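Local coordinates for protein lipolytic enzyme, G-D-S-L family (Bacteroides thetaiotaomicron, PDB 7BR2) that metabolises the drug diltiazem in a gut bacterium, as a serine esterase of the SGNH (GDSL) hydrolase family, at residues Trp40-Arg53 and Asp428-Pro440. Sequence-based numbering, arbitrary orientation.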
loop_
_atom_site.group_PDB
_atom_site.type_symbol
_atom_site.label_atom_id
_atom_site.label_comp_id
_atom_site.label_asym_id
_atom_site.label_seq_id
_atom_site.Cartn_x
_atom_site.Cartn_y
_atom_site.Cartn_z
ATOM N N TRP A 40 -0.947 1.336 -5.225
ATOM C CA TRP A 40 -0.786 1.955 -6.536
ATOM C C TRP A 40 0.267 1.213 -7.351
ATOM O O TRP A 40 0.083 0.999 -8.551
ATOM C CB TRP A 40 -0.430 3.438 -6.389
ATOM C CG TRP A 40 -0.715 4.278 -7.619
ATOM C CD1 TRP A 40 -1.185 3.842 -8.831
ATOM C CD2 TRP A 40 -0.540 5.699 -7.750
ATOM N NE1 TRP A 40 -1.307 4.898 -9.698
ATOM C CE2 TRP A 40 -0.921 6.049 -9.062
ATOM C CE3 TRP A 40 -0.095 6.710 -6.881
ATOM C CZ2 TRP A 40 -0.872 7.372 -9.529
ATOM C CZ3 TRP A 40 -0.046 8.022 -7.345
ATOM C CH2 TRP A 40 -0.430 8.339 -8.658
ATOM N N LEU A 41 1.367 0.795 -6.710
ATOM C CA LEU A 41 2.396 0.026 -7.407
ATOM C C LEU A 41 1.815 -1.246 -8.025
ATOM O O LEU A 41 2.167 -1.633 -9.151
ATOM C CB LEU A 41 3.524 -0.319 -6.430
ATOM C CG LEU A 41 4.720 -1.095 -6.982
ATOM C CD1 LEU A 41 5.343 -0.322 -8.120
ATOM C CD2 LEU A 41 5.758 -1.339 -5.866
ATOM N N TYR A 42 0.930 -1.918 -7.293
ATOM C CA TYR A 42 0.251 -3.068 -7.873
ATOM C C TYR A 42 -0.509 -2.673 -9.134
ATOM O O TYR A 42 -0.387 -3.323 -10.178
ATOM C CB TYR A 42 -0.703 -3.698 -6.864
ATOM C CG TYR A 42 -1.401 -4.918 -7.412
ATOM C CD1 TYR A 42 -0.816 -6.172 -7.316
ATOM C CD2 TYR A 42 -2.649 -4.817 -8.024
ATOM C CE1 TYR A 42 -1.455 -7.296 -7.814
ATOM C CE2 TYR A 42 -3.294 -5.934 -8.520
ATOM C CZ TYR A 42 -2.692 -7.171 -8.412
ATOM O OH TYR A 42 -3.317 -8.288 -8.901
ATOM N N TYR A 43 -1.313 -1.610 -9.057
ATOM C CA TYR A 43 -2.084 -1.241 -10.249
ATOM C C TYR A 43 -1.181 -0.782 -11.392
ATOM O O TYR A 43 -1.505 -1.008 -12.560
ATOM C CB TYR A 43 -3.086 -0.133 -9.924
ATOM C CG TYR A 43 -4.353 -0.622 -9.279
ATOM C CD1 TYR A 43 -4.409 -0.902 -7.922
ATOM C CD2 TYR A 43 -5.498 -0.828 -10.039
ATOM C CE1 TYR A 43 -5.580 -1.360 -7.338
ATOM C CE2 TYR A 43 -6.662 -1.289 -9.473
ATOM C CZ TYR A 43 -6.704 -1.554 -8.122
ATOM O OH TYR A 43 -7.883 -2.002 -7.560
ATOM N N MET A 44 -0.007 -0.218 -11.080
ATOM C CA MET A 44 0.873 0.282 -12.128
ATOM C C MET A 44 1.539 -0.863 -12.871
ATOM O O MET A 44 1.814 -0.746 -14.070
ATOM C CB MET A 44 1.977 1.183 -11.554
ATOM C CG MET A 44 1.553 2.471 -10.829
ATOM S SD MET A 44 2.902 3.080 -9.782
ATOM C CE MET A 44 2.386 4.790 -9.501
ATOM N N THR A 45 1.826 -1.964 -12.179
ATOM C CA THR A 45 2.528 -3.056 -12.841
ATOM C C THR A 45 1.599 -4.140 -13.376
ATOM O O THR A 45 1.907 -4.748 -14.403
ATOM C CB THR A 45 3.564 -3.655 -11.896
ATOM O OG1 THR A 45 2.918 -4.014 -10.669
ATOM C CG2 THR A 45 4.625 -2.627 -11.613
ATOM N N ARG A 46 0.502 -4.443 -12.673
ATOM C CA ARG A 46 -0.461 -5.456 -13.101
ATOM C C ARG A 46 -1.437 -4.942 -14.174
ATOM O O ARG A 46 -1.888 -5.721 -15.028
ATOM C CB ARG A 46 -1.219 -5.990 -11.895
ATOM C CG ARG A 46 -1.951 -7.315 -12.142
ATOM C CD ARG A 46 -0.993 -8.458 -12.445
ATOM N NE ARG A 46 0.141 -8.381 -11.544
ATOM C CZ ARG A 46 0.220 -9.039 -10.394
ATOM N NH1 ARG A 46 -0.790 -9.796 -10.001
ATOM N NH2 ARG A 46 1.288 -8.896 -9.616
ATOM N N PHE A 47 -1.848 -3.668 -14.124
ATOM C CA PHE A 47 -2.772 -3.108 -15.112
ATOM C C PHE A 47 -2.120 -1.890 -15.762
ATOM O O PHE A 47 -2.613 -0.763 -15.619
ATOM C CB PHE A 47 -4.107 -2.755 -14.460
ATOM C CG PHE A 47 -4.713 -3.891 -13.707
ATOM C CD1 PHE A 47 -5.169 -5.028 -14.369
ATOM C CD2 PHE A 47 -4.772 -3.855 -12.328
ATOM C CE1 PHE A 47 -5.703 -6.087 -13.664
ATOM C CE2 PHE A 47 -5.311 -4.918 -11.617
ATOM C CZ PHE A 47 -5.772 -6.033 -12.285
ATOM N N PRO A 48 -1.035 -2.095 -16.521
ATOM C CA PRO A 48 -0.242 -0.950 -17.008
ATOM C C PRO A 48 -0.977 -0.042 -17.976
ATOM O O PRO A 48 -0.580 1.128 -18.131
ATOM C CB PRO A 48 0.953 -1.620 -17.694
ATOM C CG PRO A 48 0.407 -2.975 -18.145
ATOM C CD PRO A 48 -0.525 -3.390 -17.029
ATOM N N ASN A 49 -2.038 -0.520 -18.621
ATOM C CA ASN A 49 -2.800 0.295 -19.550
ATOM C C ASN A 49 -4.051 0.871 -18.912
ATOM O O ASN A 49 -4.908 1.403 -19.622
ATOM C CB ASN A 49 -3.186 -0.515 -20.788
ATOM C CG ASN A 49 -1.987 -1.152 -21.471
ATOM O OD1 ASN A 49 -1.110 -0.463 -21.991
ATOM N ND2 ASN A 49 -1.963 -2.483 -21.503
ATOM N N MET A 50 -4.177 0.789 -17.590
ATOM C CA MET A 50 -5.356 1.274 -16.877
ATOM C C MET A 50 -4.918 2.317 -15.849
ATOM O O MET A 50 -4.855 2.030 -14.646
ATOM C CB MET A 50 -6.098 0.118 -16.208
ATOM C CG MET A 50 -7.491 0.466 -15.773
ATOM S SD MET A 50 -8.216 -0.779 -14.696
ATOM C CE MET A 50 -7.105 -0.726 -13.301
ATOM N N PRO A 51 -4.592 3.537 -16.290
ATOM C CA PRO A 51 -4.053 4.526 -15.345
ATOM C C PRO A 51 -5.087 4.938 -14.314
ATOM O O PRO A 51 -6.260 5.156 -14.627
ATOM C CB PRO A 51 -3.657 5.709 -16.237
ATOM C CG PRO A 51 -4.480 5.561 -17.454
ATOM C CD PRO A 51 -4.656 4.068 -17.662
ATOM N N ILE A 52 -4.629 5.035 -13.071
ATOM C CA ILE A 52 -5.411 5.530 -11.958
ATOM C C ILE A 52 -4.541 6.525 -11.194
ATOM O O ILE A 52 -3.355 6.692 -11.485
ATOM C CB ILE A 52 -5.874 4.395 -11.021
ATOM C CG1 ILE A 52 -4.656 3.778 -10.318
ATOM C CG2 ILE A 52 -6.602 3.318 -11.819
ATOM C CD1 ILE A 52 -5.005 2.989 -9.100
ATOM N N ARG A 53 -5.126 7.123 -10.156
ATOM C CA ARG A 53 -4.413 8.036 -9.272
ATOM C C ARG A 53 -4.806 7.722 -7.841
ATOM O O ARG A 53 -5.994 7.645 -7.528
ATOM C CB ARG A 53 -4.713 9.504 -9.588
ATOM C CG ARG A 53 -3.785 10.074 -10.629
ATOM C CD ARG A 53 -4.238 11.441 -11.135
ATOM N NE ARG A 53 -3.411 11.833 -12.270
ATOM C CZ ARG A 53 -2.215 12.398 -12.150
ATOM N NH1 ARG A 53 -1.707 12.645 -10.941
ATOM N NH2 ARG A 53 -1.522 12.699 -13.233
ATOM N N ASP A 428 3.801 14.581 -11.355
ATOM C CA ASP A 428 3.239 14.181 -12.644
ATOM C C ASP A 428 4.319 13.715 -13.609
ATOM O O ASP A 428 4.069 12.823 -14.426
ATOM C CB ASP A 428 2.443 15.335 -13.258
ATOM C CG ASP A 428 1.078 15.508 -12.621
ATOM O OD1 ASP A 428 0.519 14.518 -12.089
ATOM O OD2 ASP A 428 0.580 16.656 -12.620
ATOM N N VAL A 429 5.514 14.301 -13.542
ATOM C CA VAL A 429 6.624 13.795 -14.342
ATOM C C VAL A 429 6.862 12.332 -14.024
ATOM O O VAL A 429 7.001 11.492 -14.919
ATOM C CB VAL A 429 7.900 14.616 -14.091
ATOM C CG1 VAL A 429 9.129 13.790 -14.472
ATOM C CG2 VAL A 429 7.857 15.910 -14.865
ATOM N N LEU A 430 6.912 12.016 -12.733
ATOM C CA LEU A 430 7.182 10.643 -12.315
ATOM C C LEU A 430 6.052 9.702 -12.715
ATOM O O LEU A 430 6.300 8.591 -13.201
ATOM C CB LEU A 430 7.405 10.599 -10.806
ATOM C CG LEU A 430 8.621 11.378 -10.329
ATOM C CD1 LEU A 430 8.601 11.525 -8.820
ATOM C CD2 LEU A 430 9.896 10.678 -10.797
ATOM N N ILE A 431 4.807 10.133 -12.510
ATOM C CA ILE A 431 3.653 9.301 -12.841
ATOM C C ILE A 431 3.585 9.044 -14.345
ATOM O O ILE A 431 3.264 7.929 -14.789
ATOM C CB ILE A 431 2.365 9.955 -12.297
ATOM C CG1 ILE A 431 2.460 10.070 -10.764
ATOM C CG2 ILE A 431 1.127 9.146 -12.686
ATOM C CD1 ILE A 431 1.459 11.027 -10.119
ATOM N N SER A 432 3.849 10.076 -15.155
ATOM C CA SER A 432 3.877 9.886 -16.601
ATOM C C SER A 432 4.982 8.928 -17.005
ATOM O O SER A 432 4.786 8.085 -17.885
ATOM C CB SER A 432 4.042 11.217 -17.333
ATOM O OG SER A 432 2.917 12.042 -17.097
ATOM N N LYS A 433 6.169 9.057 -16.406
ATOM C CA LYS A 433 7.225 8.118 -16.756
ATOM C C LYS A 433 6.788 6.689 -16.445
ATOM O O LYS A 433 6.954 5.783 -17.271
ATOM C CB LYS A 433 8.511 8.476 -16.019
ATOM C CG LYS A 433 9.766 7.871 -16.647
ATOM C CD LYS A 433 9.815 8.217 -18.120
ATOM C CE LYS A 433 11.206 8.599 -18.551
ATOM N NZ LYS A 433 11.253 9.129 -19.940
ATOM N N ILE A 434 6.203 6.481 -15.262
ATOM C CA ILE A 434 5.745 5.150 -14.876
ATOM C C ILE A 434 4.780 4.593 -15.916
ATOM O O ILE A 434 4.934 3.457 -16.375
ATOM C CB ILE A 434 5.120 5.168 -13.468
ATOM C CG1 ILE A 434 6.212 5.214 -12.407
ATOM C CG2 ILE A 434 4.232 3.950 -13.262
ATOM C CD1 ILE A 434 5.679 5.520 -11.013
ATOM N N TYR A 435 3.760 5.374 -16.294
ATOM C CA TYR A 435 2.788 4.855 -17.257
ATOM C C TYR A 435 3.287 4.897 -18.695
ATOM O O TYR A 435 2.575 4.453 -19.608
ATOM C CB TYR A 435 1.467 5.601 -17.121
ATOM C CG TYR A 435 0.660 5.104 -15.942
ATOM C CD1 TYR A 435 -0.090 3.946 -16.040
ATOM C CD2 TYR A 435 0.685 5.771 -14.714
ATOM C CE1 TYR A 435 -0.818 3.468 -14.970
ATOM C CE2 TYR A 435 -0.040 5.299 -13.634
ATOM C CZ TYR A 435 -0.793 4.140 -13.774
ATOM O OH TYR A 435 -1.541 3.651 -12.730
ATOM N N GLU A 436 4.493 5.399 -18.918
ATOM C CA GLU A 436 5.133 5.270 -20.216
ATOM C C GLU A 436 6.013 4.019 -20.313
ATOM O O GLU A 436 6.056 3.381 -21.369
ATOM C CB GLU A 436 5.938 6.544 -20.495
ATOM C CG GLU A 436 7.013 6.476 -21.573
ATOM C CD GLU A 436 7.922 7.719 -21.557
ATOM O OE1 GLU A 436 7.438 8.801 -21.148
ATOM O OE2 GLU A 436 9.122 7.608 -21.906
ATOM N N ILE A 437 6.655 3.599 -19.222
ATOM C CA ILE A 437 7.599 2.493 -19.292
ATOM C C ILE A 437 7.041 1.194 -18.716
ATOM O O ILE A 437 7.790 0.232 -18.579
ATOM C CB ILE A 437 8.924 2.851 -18.609
ATOM C CG1 ILE A 437 8.715 2.975 -17.094
ATOM C CG2 ILE A 437 9.507 4.094 -19.237
ATOM C CD1 ILE A 437 9.980 3.239 -16.313
ATOM N N ASN A 438 5.760 1.140 -18.348
ATOM C CA ASN A 438 5.263 -0.044 -17.655
ATOM C C ASN A 438 4.683 -1.098 -18.601
ATOM O O ASN A 438 4.105 -2.082 -18.127
ATOM C CB ASN A 438 4.228 0.344 -16.587
ATOM C CG ASN A 438 3.026 1.045 -17.159
ATOM O OD1 ASN A 438 3.007 1.397 -18.331
ATOM N ND2 ASN A 438 2.016 1.280 -16.320
ATOM N N LYS A 439 4.809 -0.910 -19.915
ATOM C CA LYS A 439 4.261 -1.859 -20.884
ATOM C C LYS A 439 5.237 -3.007 -21.116
ATOM O O LYS A 439 6.365 -2.766 -21.574
ATOM C CB LYS A 439 3.969 -1.159 -22.211
ATOM C CG LYS A 439 3.455 0.273 -22.086
ATOM C CD LYS A 439 2.119 0.298 -21.379
ATOM C CE LYS A 439 1.628 1.719 -21.243
ATOM N NZ LYS A 439 0.666 1.930 -20.131
ATOM N N PRO A 440 4.845 -4.252 -20.862
ATOM C CA PRO A 440 5.759 -5.367 -21.132
ATOM C C PRO A 440 6.135 -5.394 -22.602
ATOM O O PRO A 440 5.322 -5.088 -23.474
ATOM C CB PRO A 440 4.945 -6.607 -20.742
ATOM C CG PRO A 440 3.888 -6.113 -19.824
ATOM C CD PRO A 440 3.562 -4.710 -20.305
HETATM O O HOH W 1 -2.817 1.184 -13.087
#
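The ring of Tyr-435 carries Pro-51 over one face, a CH-pi contact with CB 4.0 Å from the ring centroid and 17° off the normal, while Pro-48 O and a water lie at its edge. Trp-40 is sandwiched between Met-44 CE, centred on one face, and Arg-53 CA toward the rim of the other; its CH2 reaches Ile-431 CD1. Here a helix-turn-strand unit of the SGNH hydrolase fold, running from helix 35-46 through a type I turn (Phe-47 to Met-50) into strand 53-58, at the edge of the five-stranded parallel sheet, meets the last helix of the chain, 417-437, with helix 344-377 also packing on Trp-40, Met-44 and Ile-434. The Tyr-435 hydroxyl gathers three partners: Trp-40 NE1 donates to OH at 3.3 Å, Ile-52 N gives a weak but nearly straight bond (168°), and the water links OH to Met-50 O. Met-44, extended beyond CG, crosses Ile-434 at a slant, SD near CG2 and CE against CD1. At the Asp-428 end, Arg-53 forms an end-on salt bridge, NH1 (3.1 Å) and NH2 (3.0 Å) both on Asp-428 OD1, the two planes nearly perpendicular. Beyond the helix, chi1 of 60° sets Asn-438 CG between its own backbone N and carbonyl carbon, turning the amide toward helix 35-46, where ND2 donates to an in-plane lone pair of Met-44 O at 3.0 Å.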